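Local coordinates for protein YcaO (Methanopyrus kandleri, PDB 6CIB) that binds adenine nucleotide and magnesium and probably uses ATP to drive backbone thioamidation of ribosomally made peptides, as a YcaO-family enzyme, at residues 4-9 / 64-69; 12-17 / 151-156; 18-23 / 71-76; 233-238 / 249-254. One frame throughout, in Å; residues are numbered along the deposited sequence.

In the fold
All four contacts lie round the nucleotide site, and the first three hold residues that touch ADP. Contacts 1 and 3 share helix 68-85, contacts 2 and 3 share helix 16-25, and the bulged backbone pairing of V5 and Y6 with R12 ties contact 1 to contact 2. Contacts 3 and 4 are buried; contacts 1 and 2 are only partly so. Chemistry follows place: a carboxylate grips a loop in contact 1, a salt bridge closes the adenine end in contact 2 with a cation-pi stack behind it, and methyl groups pack two helices in contact 3. Contact 4, nearest the chain centre, sets a strand close against helix 241-260, whose L250 also packs on E9 of contact 1.

Contact 1: residues 4-9 / 64-69; sequences IVYDVE and KGTTRI. With OXM (oxamic acid), chain I; ADP (adenosine-5'-diphosphate), chain G.
E9 OE2 takes two hydrogen bonds from T66, one from T66 N at 2.7 Å and one from T66 OG1 at 2.8 Å, and so fastens the N-terminal loop to the turn that leads into helix 68-85 of the YcaO nucleotide site. The backbone N-H points nearly along the C-O axis of the carboxylate, whereas the hydroxyl comes from the syn side, 24° out of its plane. T66 OG1 lies between its own N and carbonyl carbon (chi1 58°), which turns it to the same oxygen as its N-H. V8 adds a lighter touch, its CG1 resting 3.9 Å from T66 OG1.

Further out, Y6 OH donates to the syn lone pair of E9 OE1 in a short bond of 2.5 Å, so both carboxylate oxygens are held, which restrains rotation of the group. A bend at chi2 (84°) brings the E9 carboxylate to these partners, and L250 of helix 241-260 packs on the side chain. K64, ending strand 57-64, gives NZ to ADP O2A. T67, the N-cap residue, accepts from Q70 N through OG1, and one water lies 2.7 Å from T67 OG1 and donates to Y6 OH at 2.7 Å.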
# COMPACT_ATOMS: atom_id res chain seq x y z
N ILE A 4 15.00 -13.93 4.37
CA ILE A 4 13.71 -13.47 4.88
C ILE A 4 13.48 -14.32 6.12
O ILE A 4 13.28 -15.53 6.01
CB ILE A 4 12.58 -13.65 3.84
CG1 ILE A 4 12.86 -12.82 2.58
CG2 ILE A 4 11.22 -13.29 4.43
CD1 ILE A 4 12.22 -13.36 1.31
N VAL A 5 13.55 -13.69 7.29
CA VAL A 5 13.37 -14.39 8.57
C VAL A 5 11.94 -14.21 9.09
O VAL A 5 11.54 -14.84 10.07
CB VAL A 5 14.41 -13.96 9.64
CG1 VAL A 5 15.84 -14.20 9.16
CG2 VAL A 5 14.22 -12.50 10.06
N TYR A 6 11.18 -13.34 8.43
CA TYR A 6 9.82 -13.01 8.87
C TYR A 6 8.94 -12.74 7.66
O TYR A 6 9.27 -11.93 6.79
CB TYR A 6 9.86 -11.81 9.83
CG TYR A 6 8.54 -11.48 10.48
CD1 TYR A 6 8.11 -12.14 11.63
CD2 TYR A 6 7.72 -10.48 9.94
CE1 TYR A 6 6.90 -11.82 12.23
CE2 TYR A 6 6.52 -10.14 10.53
CZ TYR A 6 6.11 -10.81 11.67
OH TYR A 6 4.91 -10.47 12.24
N ASP A 7 7.81 -13.44 7.61
CA ASP A 7 6.90 -13.31 6.47
C ASP A 7 5.42 -13.41 6.86
O ASP A 7 4.65 -14.10 6.20
CB ASP A 7 7.28 -14.28 5.34
CG ASP A 7 7.04 -15.74 5.69
OD1 ASP A 7 6.90 -16.10 6.89
OD2 ASP A 7 6.97 -16.54 4.74
N VAL A 8 5.04 -12.68 7.91
CA VAL A 8 3.65 -12.65 8.36
C VAL A 8 2.92 -11.50 7.61
O VAL A 8 2.22 -11.75 6.62
CB VAL A 8 3.56 -12.61 9.91
CG1 VAL A 8 2.12 -12.65 10.38
CG2 VAL A 8 4.33 -13.78 10.52
N GLU A 9 3.12 -10.25 8.05
CA GLU A 9 2.51 -9.07 7.43
C GLU A 9 3.25 -8.60 6.18
O GLU A 9 2.66 -7.93 5.34
CB GLU A 9 2.43 -7.90 8.41
CG GLU A 9 1.51 -8.12 9.60
CD GLU A 9 2.17 -8.88 10.73
OE1 GLU A 9 3.36 -9.26 10.62
OE2 GLU A 9 1.49 -9.10 11.75
N LYS A 64 -0.63 -1.29 12.28
CA LYS A 64 -1.37 -2.47 12.71
C LYS A 64 -0.51 -3.68 12.47
O LYS A 64 0.53 -3.59 11.81
CB LYS A 64 -2.73 -2.58 11.98
CG LYS A 64 -2.71 -3.09 10.54
CD LYS A 64 -2.12 -2.09 9.57
CE LYS A 64 -2.46 -2.42 8.13
NZ LYS A 64 -1.47 -1.76 7.22
N GLY A 65 -0.95 -4.82 13.00
CA GLY A 65 -0.22 -6.09 12.88
C GLY A 65 -0.95 -7.19 13.62
O GLY A 65 -1.96 -6.95 14.28
N THR A 66 -0.43 -8.42 13.52
CA THR A 66 -1.00 -9.53 14.28
C THR A 66 -0.57 -9.47 15.75
O THR A 66 -1.22 -10.08 16.61
CB THR A 66 -0.62 -10.89 13.70
OG1 THR A 66 0.80 -11.01 13.66
CG2 THR A 66 -1.18 -11.04 12.28
N THR A 67 0.53 -8.76 16.03
CA THR A 67 1.07 -8.60 17.37
C THR A 67 1.20 -7.11 17.69
O THR A 67 1.30 -6.28 16.77
CB THR A 67 2.47 -9.23 17.53
OG1 THR A 67 3.36 -8.63 16.58
CG2 THR A 67 2.44 -10.76 17.32
N ARG A 68 1.24 -6.78 18.98
CA ARG A 68 1.37 -5.40 19.45
C ARG A 68 2.71 -4.83 19.01
O ARG A 68 2.80 -3.65 18.65
CB ARG A 68 1.19 -5.32 20.97
CG ARG A 68 1.26 -3.91 21.59
CD ARG A 68 0.16 -2.96 21.09
NE ARG A 68 -1.19 -3.48 21.37
CZ ARG A 68 -2.32 -2.97 20.87
NH1 ARG A 68 -2.30 -1.91 20.07
NH2 ARG A 68 -3.48 -3.53 21.19
N ILE A 69 3.75 -5.68 19.04
CA ILE A 69 5.07 -5.29 18.57
C ILE A 69 5.01 -4.86 17.10
O ILE A 69 5.45 -3.75 16.76
CB ILE A 69 6.16 -6.39 18.82
CG1 ILE A 69 6.55 -6.44 20.31
CG2 ILE A 69 7.41 -6.09 18.01
CD1 ILE A 69 7.38 -7.67 20.72
C1 OXM I . -2.41 -6.62 24.90
N1 OXM I . -3.56 -6.73 25.55
O1 OXM I . -1.37 -7.13 25.31
C2 OXM I . -2.40 -5.85 23.65
O2 OXM I . -1.31 -5.45 23.19
O3 OXM I . -3.49 -5.61 23.08
PB ADP G . 1.31 -0.84 4.57
O1B ADP G . 2.65 -0.68 3.90
O2B ADP G . 0.28 -1.60 3.75
O3B ADP G . 0.76 0.41 5.21
PA ADP G . 2.11 -1.69 7.22
O1A ADP G . 2.52 -3.08 7.65
O2A ADP G . 1.04 -1.02 8.03
O3A ADP G . 1.61 -1.92 5.72
O5' ADP G . 3.44 -0.79 7.16
C5' ADP G . 3.50 0.65 7.28
C4' ADP G . 4.93 1.12 6.96
O4' ADP G . 5.86 0.51 7.87
C3' ADP G . 5.41 0.71 5.57
O3' ADP G . 6.37 1.67 5.08
C2' ADP G . 6.12 -0.61 5.81
O2' ADP G . 7.06 -0.92 4.79
C1' ADP G . 6.77 -0.37 7.17
N9 ADP G . 6.93 -1.61 7.97
C8 ADP G . 5.93 -2.39 8.42
N7 ADP G . 6.42 -3.44 9.12
C5 ADP G . 7.75 -3.33 9.14
C6 ADP G . 8.87 -4.12 9.71
N6 ADP G . 8.62 -5.25 10.42
N1 ADP G . 10.13 -3.67 9.50
C2 ADP G . 10.39 -2.55 8.79
N3 ADP G . 9.42 -1.78 8.24
C4 ADP G . 8.10 -2.12 8.38
O HOH W 1 4.86 -10.04 14.91

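Contact 2: residues 12-17 / 151-156; sequences RAFLPK and GRLREE. With ADP (adenosine-5'-diphosphate), chain G.
The adenine end of the ADP pocket is closed here by R12 and E156, both ADP-binding residues. The R12 guanidinium lies over the purine, with ADP C4 3.2 Å above its plane, and NH2 reaches ADP O2' at 3.0 Å. At its edge, NH1 forms a salt bridge to E156 OE2 at 3.1 Å. That oxygen lies in the guanidinium plane, but NH1 reaches it from above the carboxylate plane, the two planes standing 86° apart. R152 N bonds the same oxygen from the opposite face at 2.7 Å, while A13 N takes the anti lone pair of E156 OE1 at 2.9 Å. The E156 chain, extended beyond CG, brings the carboxylate to these three donors.

A second layer is a cation-pi stack: the R152 guanidinium lies flat over one face of the F14 ring, CZ 3.7 Å from the centroid and the planes 16° apart. Bends at chi2 and chi3 fold the R152 chain back over the ring, where CB and CG also touch F14 CD1. A13 CB packs on L153 CD1.

Through a hydrogen bond to T19 and a cation-pi contact with W22, R152 locks the start of helix 154-177 to helix 16-25, and L313 of helix 313-325 packs on L153 and E156.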
# COMPACT_ATOMS: atom_id res chain seq x y z
N ARG A 12 10.50 -9.57 5.61
CA ARG A 12 11.41 -8.81 6.47
C ARG A 12 12.69 -9.57 6.81
O ARG A 12 12.67 -10.79 7.01
CB ARG A 12 10.69 -8.38 7.76
CG ARG A 12 9.40 -7.57 7.57
CD ARG A 12 9.65 -6.23 6.89
NE ARG A 12 8.41 -5.55 6.53
CZ ARG A 12 8.33 -4.35 5.94
NH1 ARG A 12 9.44 -3.65 5.66
NH2 ARG A 12 7.15 -3.83 5.65
N ALA A 13 13.79 -8.83 6.88
CA ALA A 13 15.11 -9.38 7.17
C ALA A 13 15.40 -9.43 8.67
O ALA A 13 16.43 -9.96 9.10
CB ALA A 13 16.18 -8.57 6.44
N PHE A 14 14.49 -8.86 9.47
CA PHE A 14 14.60 -8.81 10.93
C PHE A 14 13.26 -9.18 11.56
O PHE A 14 12.19 -8.98 10.96
CB PHE A 14 15.03 -7.40 11.38
CG PHE A 14 16.36 -6.96 10.82
CD1 PHE A 14 16.43 -6.32 9.59
CD2 PHE A 14 17.54 -7.22 11.52
CE1 PHE A 14 17.66 -5.94 9.04
CE2 PHE A 14 18.78 -6.83 10.99
CZ PHE A 14 18.83 -6.19 9.75
N LEU A 15 13.33 -9.75 12.76
CA LEU A 15 12.14 -9.97 13.58
C LEU A 15 11.61 -8.61 14.06
O LEU A 15 12.40 -7.73 14.40
CB LEU A 15 12.43 -10.90 14.75
CG LEU A 15 12.90 -12.34 14.44
CD1 LEU A 15 13.27 -13.07 15.72
CD2 LEU A 15 11.87 -13.14 13.63
N PRO A 16 10.27 -8.43 14.07
CA PRO A 16 9.67 -7.16 14.54
C PRO A 16 10.16 -6.69 15.92
O PRO A 16 10.34 -5.49 16.10
CB PRO A 16 8.17 -7.48 14.56
CG PRO A 16 8.02 -8.41 13.40
CD PRO A 16 9.24 -9.31 13.49
N LYS A 17 10.37 -7.62 16.85
CA LYS A 17 10.91 -7.27 18.17
C LYS A 17 12.28 -6.58 18.08
O LYS A 17 12.53 -5.62 18.80
CB LYS A 17 10.95 -8.49 19.12
CG LYS A 17 11.92 -9.59 18.73
CD LYS A 17 11.86 -10.75 19.71
CE LYS A 17 12.85 -11.83 19.31
NZ LYS A 17 12.84 -12.91 20.34
N GLY A 151 11.67 0.53 5.09
CA GLY A 151 12.10 -0.78 5.59
C GLY A 151 13.41 -0.69 6.34
O GLY A 151 14.02 0.37 6.43
N ARG A 152 13.87 -1.82 6.87
CA ARG A 152 15.21 -1.91 7.44
C ARG A 152 16.25 -1.94 6.32
O ARG A 152 17.38 -1.48 6.50
CB ARG A 152 15.36 -3.14 8.33
CG ARG A 152 14.58 -3.11 9.63
CD ARG A 152 15.16 -2.18 10.69
NE ARG A 152 16.53 -2.53 11.08
CZ ARG A 152 16.87 -3.39 12.04
NH1 ARG A 152 15.95 -4.06 12.73
NH2 ARG A 152 18.15 -3.60 12.30
N LEU A 153 15.85 -2.48 5.16
CA LEU A 153 16.69 -2.52 3.97
C LEU A 153 15.91 -1.98 2.80
O LEU A 153 14.67 -2.03 2.79
CB LEU A 153 17.16 -3.95 3.67
CG LEU A 153 17.95 -4.73 4.74
CD1 LEU A 153 18.18 -6.15 4.26
CD2 LEU A 153 19.30 -4.09 5.06
N ARG A 154 16.63 -1.48 1.80
CA ARG A 154 16.00 -0.93 0.61
C ARG A 154 15.14 -1.98 -0.10
O ARG A 154 14.06 -1.64 -0.59
CB ARG A 154 17.04 -0.21 -0.29
CG ARG A 154 17.67 -1.00 -1.42
CD ARG A 154 17.06 -0.59 -2.76
NE ARG A 154 17.83 -1.08 -3.90
CZ ARG A 154 17.39 -1.92 -4.84
NH1 ARG A 154 16.15 -2.40 -4.82
NH2 ARG A 154 18.20 -2.28 -5.82
N GLU A 155 15.58 -3.24 -0.10
CA GLU A 155 14.82 -4.35 -0.70
C GLU A 155 13.45 -4.54 -0.06
O GLU A 155 12.46 -4.74 -0.77
CB GLU A 155 15.59 -5.67 -0.67
CG GLU A 155 16.74 -5.76 -1.67
CD GLU A 155 18.04 -5.18 -1.13
OE1 GLU A 155 18.05 -4.56 -0.04
OE2 GLU A 155 19.07 -5.35 -1.81
N GLU A 156 13.40 -4.46 1.28
CA GLU A 156 12.13 -4.52 2.04
C GLU A 156 11.15 -3.46 1.55
O GLU A 156 9.99 -3.76 1.29
CB GLU A 156 12.38 -4.27 3.52
CG GLU A 156 12.89 -5.45 4.32
CD GLU A 156 12.90 -5.16 5.81
OE1 GLU A 156 13.34 -6.03 6.58
OE2 GLU A 156 12.46 -4.05 6.22
PB ADP G . 1.31 -0.84 4.57
O1B ADP G . 2.65 -0.68 3.90
O2B ADP G . 0.28 -1.60 3.75
O3B ADP G . 0.76 0.41 5.21
PA ADP G . 2.11 -1.69 7.22
O1A ADP G . 2.52 -3.08 7.65
O2A ADP G . 1.04 -1.02 8.03
O3A ADP G . 1.61 -1.92 5.72
O5' ADP G . 3.44 -0.79 7.16
C5' ADP G . 3.50 0.65 7.28
C4' ADP G . 4.93 1.12 6.96
O4' ADP G . 5.86 0.51 7.87
C3' ADP G . 5.41 0.71 5.57
O3' ADP G . 6.37 1.67 5.08
C2' ADP G . 6.12 -0.61 5.81
O2' ADP G . 7.06 -0.92 4.79
C1' ADP G . 6.77 -0.37 7.17
N9 ADP G . 6.93 -1.61 7.97
C8 ADP G . 5.93 -2.39 8.42
N7 ADP G . 6.42 -3.44 9.12
C5 ADP G . 7.75 -3.33 9.14
C6 ADP G . 8.87 -4.12 9.71
N6 ADP G . 8.62 -5.25 10.42
N1 ADP G . 10.13 -3.67 9.50
C2 ADP G . 10.39 -2.55 8.79
N3 ADP G . 9.42 -1.78 8.24
C4 ADP G . 8.10 -2.12 8.38

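Contact 3: residues 18-23 / 71-76; sequences ETLRWI and ARVSAA. With ADP (adenosine-5'-diphosphate), chain G.
S74 OG donates a hydrogen bond to ADP O2A at 2.7 Å and accepts another from K64 N, so it couples the α-phosphate to the end of strand 57-64. With OG anti to the backbone N (chi1 166°), the hydroxyl is directed to the phosphate. S74 itself faces away from helix 16-25, and one turn of helix 68-85 thereby serves nucleotide and neighbouring helix at once.

Across the helix pair the packing is apolar, centred on V73, whose two methyl groups divide the work. CG1 lies over one face of the adenine, opposite the R12 guanidinium and 3.5 Å from ADP C6, and also meets T19 CG2 at 3.7 Å and I23 CD1 at 3.9 Å. CG2, set beside the backbone N, instead lies against L20 CB at 3.7 Å. T19 crosses V73 at about a right angle; its CG2 sits 3.8 Å from ADP N1, while its hydroxyl is turned to R152 NH1. The two residues therefore make a methyl-lined wall for the six-membered ring of the base.

One turn further on, I23 straddles A76, the small residue of this packing: CG2 touches A76 CB at 3.8 Å and CD1 comes almost as near. L20 reaches the other way, both of its terminal methyls resting on R72 CB, and the rest of the R72 chain extends away, its NH2 bonding S39. The segment axes come within 9.4 Å and cross at 46°. This oblique helix pair forms one side of the nucleotide pocket in this YcaO protein, with T19 and V73 against the base and S74 at the α-phosphate.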
# COMPACT_ATOMS: atom_id res chain seq x y z
N GLU A 18 13.13 -7.05 17.16
CA GLU A 18 14.44 -6.46 16.89
C GLU A 18 14.30 -5.05 16.31
O GLU A 18 14.96 -4.11 16.75
CB GLU A 18 15.25 -7.36 15.94
CG GLU A 18 15.98 -8.49 16.63
CD GLU A 18 15.93 -9.82 15.88
OE1 GLU A 18 16.04 -9.87 14.62
OE2 GLU A 18 15.80 -10.85 16.58
N THR A 19 13.41 -4.92 15.33
CA THR A 19 13.14 -3.65 14.67
C THR A 19 12.56 -2.61 15.63
O THR A 19 12.96 -1.45 15.57
CB THR A 19 12.25 -3.86 13.41
OG1 THR A 19 12.95 -4.74 12.53
CG2 THR A 19 11.97 -2.53 12.68
N LEU A 20 11.67 -3.03 16.52
CA LEU A 20 11.12 -2.12 17.52
C LEU A 20 12.21 -1.59 18.45
O LEU A 20 12.26 -0.38 18.75
CB LEU A 20 9.97 -2.76 18.33
CG LEU A 20 9.15 -1.84 19.26
CD1 LEU A 20 8.70 -0.53 18.60
CD2 LEU A 20 7.95 -2.58 19.83
N ARG A 21 13.09 -2.48 18.89
CA ARG A 21 14.21 -2.13 19.76
C ARG A 21 15.10 -1.09 19.07
O ARG A 21 15.50 -0.11 19.69
CB ARG A 21 14.99 -3.40 20.15
CG ARG A 21 16.14 -3.20 21.12
CD ARG A 21 16.57 -4.51 21.80
NE ARG A 21 16.75 -5.61 20.86
CZ ARG A 21 16.12 -6.79 20.90
NH1 ARG A 21 15.24 -7.07 21.85
NH2 ARG A 21 16.38 -7.70 19.97
N TRP A 22 15.34 -1.31 17.78
CA TRP A 22 16.11 -0.44 16.90
C TRP A 22 15.44 0.93 16.68
O TRP A 22 16.11 1.97 16.76
CB TRP A 22 16.36 -1.19 15.59
CG TRP A 22 17.05 -0.47 14.47
CD1 TRP A 22 18.41 -0.39 14.25
CD2 TRP A 22 16.43 0.21 13.37
NE1 TRP A 22 18.66 0.33 13.10
CE2 TRP A 22 17.47 0.70 12.54
CE3 TRP A 22 15.10 0.47 13.02
CZ2 TRP A 22 17.21 1.44 11.37
CZ3 TRP A 22 14.84 1.21 11.85
CH2 TRP A 22 15.90 1.68 11.05
N ILE A 23 14.13 0.94 16.42
CA ILE A 23 13.33 2.19 16.30
C ILE A 23 13.45 3.03 17.58
O ILE A 23 13.66 4.25 17.51
CB ILE A 23 11.83 1.90 15.96
CG1 ILE A 23 11.68 1.44 14.49
CG2 ILE A 23 10.94 3.10 16.24
CD1 ILE A 23 10.38 0.71 14.18
N ALA A 71 2.43 -3.96 15.25
CA ALA A 71 1.60 -2.77 15.13
C ALA A 71 2.38 -1.50 15.48
O ALA A 71 2.20 -0.46 14.83
CB ALA A 71 0.35 -2.89 16.00
N ARG A 72 3.24 -1.60 16.49
CA ARG A 72 4.05 -0.47 16.95
C ARG A 72 5.20 -0.15 15.98
O ARG A 72 5.55 1.01 15.79
CB ARG A 72 4.53 -0.67 18.40
CG ARG A 72 3.39 -0.45 19.38
CD ARG A 72 3.73 -0.63 20.84
NE ARG A 72 2.55 -0.31 21.64
CZ ARG A 72 2.33 -0.72 22.89
NH1 ARG A 72 3.20 -1.49 23.53
NH2 ARG A 72 1.21 -0.36 23.50
N VAL A 73 5.77 -1.19 15.37
CA VAL A 73 6.75 -1.03 14.28
C VAL A 73 6.07 -0.39 13.06
O VAL A 73 6.58 0.60 12.51
CB VAL A 73 7.39 -2.38 13.88
CG1 VAL A 73 8.25 -2.23 12.63
CG2 VAL A 73 8.23 -2.93 15.03
N SER A 74 4.93 -0.94 12.67
CA SER A 74 4.14 -0.45 11.53
C SER A 74 3.79 1.04 11.69
O SER A 74 3.97 1.82 10.75
CB SER A 74 2.87 -1.31 11.40
OG SER A 74 1.92 -0.72 10.55
N ALA A 75 3.30 1.42 12.87
CA ALA A 75 2.95 2.82 13.14
C ALA A 75 4.17 3.74 13.07
O ALA A 75 4.09 4.81 12.45
CB ALA A 75 2.23 2.98 14.48
N ALA A 76 5.28 3.32 13.68
CA ALA A 76 6.53 4.08 13.65
C ALA A 76 7.06 4.31 12.23
O ALA A 76 7.41 5.44 11.86
CB ALA A 76 7.59 3.40 14.51
PB ADP G . 1.31 -0.84 4.57
O1B ADP G . 2.65 -0.68 3.90
O2B ADP G . 0.28 -1.60 3.75
O3B ADP G . 0.76 0.41 5.21
PA ADP G . 2.11 -1.69 7.22
O1A ADP G . 2.52 -3.08 7.65
O2A ADP G . 1.04 -1.02 8.03
O3A ADP G . 1.61 -1.92 5.72
O5' ADP G . 3.44 -0.79 7.16
C5' ADP G . 3.50 0.65 7.28
C4' ADP G . 4.93 1.12 6.96
O4' ADP G . 5.86 0.51 7.87
C3' ADP G . 5.41 0.71 5.57
O3' ADP G . 6.37 1.67 5.08
C2' ADP G . 6.12 -0.61 5.81
O2' ADP G . 7.06 -0.92 4.79
C1' ADP G . 6.77 -0.37 7.17
N9 ADP G . 6.93 -1.61 7.97
C8 ADP G . 5.93 -2.39 8.42
N7 ADP G . 6.42 -3.44 9.12
C5 ADP G . 7.75 -3.33 9.14
C6 ADP G . 8.87 -4.12 9.71
N6 ADP G . 8.62 -5.25 10.42
N1 ADP G . 10.13 -3.67 9.50
C2 ADP G . 10.39 -2.55 8.79
N3 ADP G . 9.42 -1.78 8.24
C4 ADP G . 8.10 -2.12 8.38

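Contact 4: residues 233-238 / 249-254; sequences MGFGAS and LLEVAQ
The direct polar link between strand and helix is a hydrogen bond from F235 N to E251 OE1, 2.9 Å long with an N-H...O angle of 161°. The N-H meets the oxygen well above the carboxylate plane, 58° out of it. Beyond CG the E251 side chain is extended, which carries the carboxylate along the strand as far as the carbonyl of F235. There E251 OE2 lies 3.3 Å from F235 O, a pairing of two acceptors that makes no hydrogen bond. A water adds a second, indirect link, donating to M233 O at 2.7 Å and, over a longer distance, to E251 O.

Van der Waals contact centres on G234. Its CA is 3.6 Å from E251 CB, and V252 CG2 lies 3.7 Å from G234 N. G234 has no side chain, and its backbone lies directly against the helix, the segment axes coming within 5.9 Å. V252 CG2, beside the backbone N, is the branch turned to the strand. The CB of F235 leaves the strand on the side away from the helix, and its ring stacks with W171.

Strand 233-238 leads into helix 241-260, which folds back on it as a β-α unit, the segments roughly antiparallel at 147°, and the nearest side-chain atom of E251 comes about 4 Å from ADP. The strand is an outer one of a three-stranded antiparallel sheet and pairs with strand 217-224, from which A221 and T223 also touch V252. Helix 154-177 brings E167 against F235 and E251, while helix 188-198 packs on L249 and A253.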
# COMPACT_ATOMS: atom_id res chain seq x y z
N MSE A 233 -13.20 -0.97 3.61
CA MSE A 233 -12.56 -1.94 2.72
C MSE A 233 -11.12 -2.05 3.09
O MSE A 233 -10.50 -1.08 3.52
CB MSE A 233 -12.67 -1.49 1.27
CG MSE A 233 -14.10 -1.36 0.77
SE MSE A 233 -14.03 -0.89 -1.15
CE MSE A 233 -13.54 0.99 -0.91
N GLY A 234 -10.57 -3.25 2.96
CA GLY A 234 -9.14 -3.50 3.14
C GLY A 234 -8.59 -4.29 1.96
O GLY A 234 -9.32 -5.07 1.35
N PHE A 235 -7.31 -4.06 1.64
CA PHE A 235 -6.65 -4.76 0.53
C PHE A 235 -5.26 -5.25 0.90
O PHE A 235 -4.58 -4.65 1.73
CB PHE A 235 -6.56 -3.87 -0.72
CG PHE A 235 -7.89 -3.37 -1.20
CD1 PHE A 235 -8.65 -4.12 -2.09
CD2 PHE A 235 -8.40 -2.15 -0.73
CE1 PHE A 235 -9.90 -3.68 -2.51
CE2 PHE A 235 -9.65 -1.70 -1.15
CZ PHE A 235 -10.40 -2.46 -2.04
N GLY A 236 -4.85 -6.34 0.26
CA GLY A 236 -3.49 -6.86 0.39
C GLY A 236 -3.01 -7.46 -0.92
O GLY A 236 -3.81 -8.00 -1.69
N ALA A 237 -1.71 -7.34 -1.17
CA ALA A 237 -1.08 -7.98 -2.31
C ALA A 237 0.19 -8.68 -1.87
O ALA A 237 0.99 -8.10 -1.11
CB ALA A 237 -0.79 -6.98 -3.42
N SER A 238 0.36 -9.92 -2.34
CA SER A 238 1.54 -10.73 -2.06
C SER A 238 1.66 -11.89 -3.05
O SER A 238 0.63 -12.37 -3.55
CB SER A 238 1.47 -11.30 -0.66
OG SER A 238 2.62 -12.06 -0.36
N LEU A 249 -7.45 -8.10 5.81
CA LEU A 249 -8.12 -8.16 7.12
C LEU A 249 -7.55 -7.17 8.13
O LEU A 249 -8.31 -6.52 8.86
CB LEU A 249 -8.09 -9.59 7.68
CG LEU A 249 -8.97 -10.62 6.96
CD1 LEU A 249 -8.62 -12.04 7.38
CD2 LEU A 249 -10.45 -10.36 7.17
N LEU A 250 -6.22 -7.04 8.15
CA LEU A 250 -5.54 -6.05 9.00
C LEU A 250 -5.91 -4.60 8.63
O LEU A 250 -6.04 -3.75 9.51
CB LEU A 250 -4.02 -6.24 8.96
CG LEU A 250 -3.45 -7.52 9.60
CD1 LEU A 250 -1.95 -7.58 9.38
CD2 LEU A 250 -3.74 -7.63 11.09
N GLU A 251 -6.08 -4.34 7.33
CA GLU A 251 -6.51 -3.03 6.85
C GLU A 251 -7.94 -2.71 7.28
O GLU A 251 -8.22 -1.58 7.66
CB GLU A 251 -6.33 -2.89 5.34
CG GLU A 251 -5.16 -1.99 4.96
CD GLU A 251 -4.98 -1.81 3.46
OE1 GLU A 251 -6.00 -1.72 2.73
OE2 GLU A 251 -3.82 -1.76 3.01
N VAL A 252 -8.82 -3.71 7.26
CA VAL A 252 -10.18 -3.58 7.81
C VAL A 252 -10.14 -3.17 9.29
O VAL A 252 -10.77 -2.19 9.69
CB VAL A 252 -11.01 -4.86 7.59
CG1 VAL A 252 -12.29 -4.85 8.42
CG2 VAL A 252 -11.34 -5.02 6.12
N ALA A 253 -9.37 -3.90 10.10
CA ALA A 253 -9.23 -3.57 11.53
C ALA A 253 -8.73 -2.14 11.72
O ALA A 253 -9.28 -1.40 12.54
CB ALA A 253 -8.31 -4.56 12.23
N GLN A 254 -7.71 -1.75 10.96
CA GLN A 254 -7.20 -0.38 10.94
C GLN A 254 -8.30 0.63 10.59
O GLN A 254 -8.44 1.66 11.27
CB GLN A 254 -6.04 -0.26 9.96
CG GLN A 254 -5.36 1.10 9.93
CD GLN A 254 -4.07 1.07 9.14
OE1 GLN A 254 -2.98 1.15 9.70
NE2 GLN A 254 -4.19 0.92 7.83
O HOH W 2 -9.98 0.19 5.83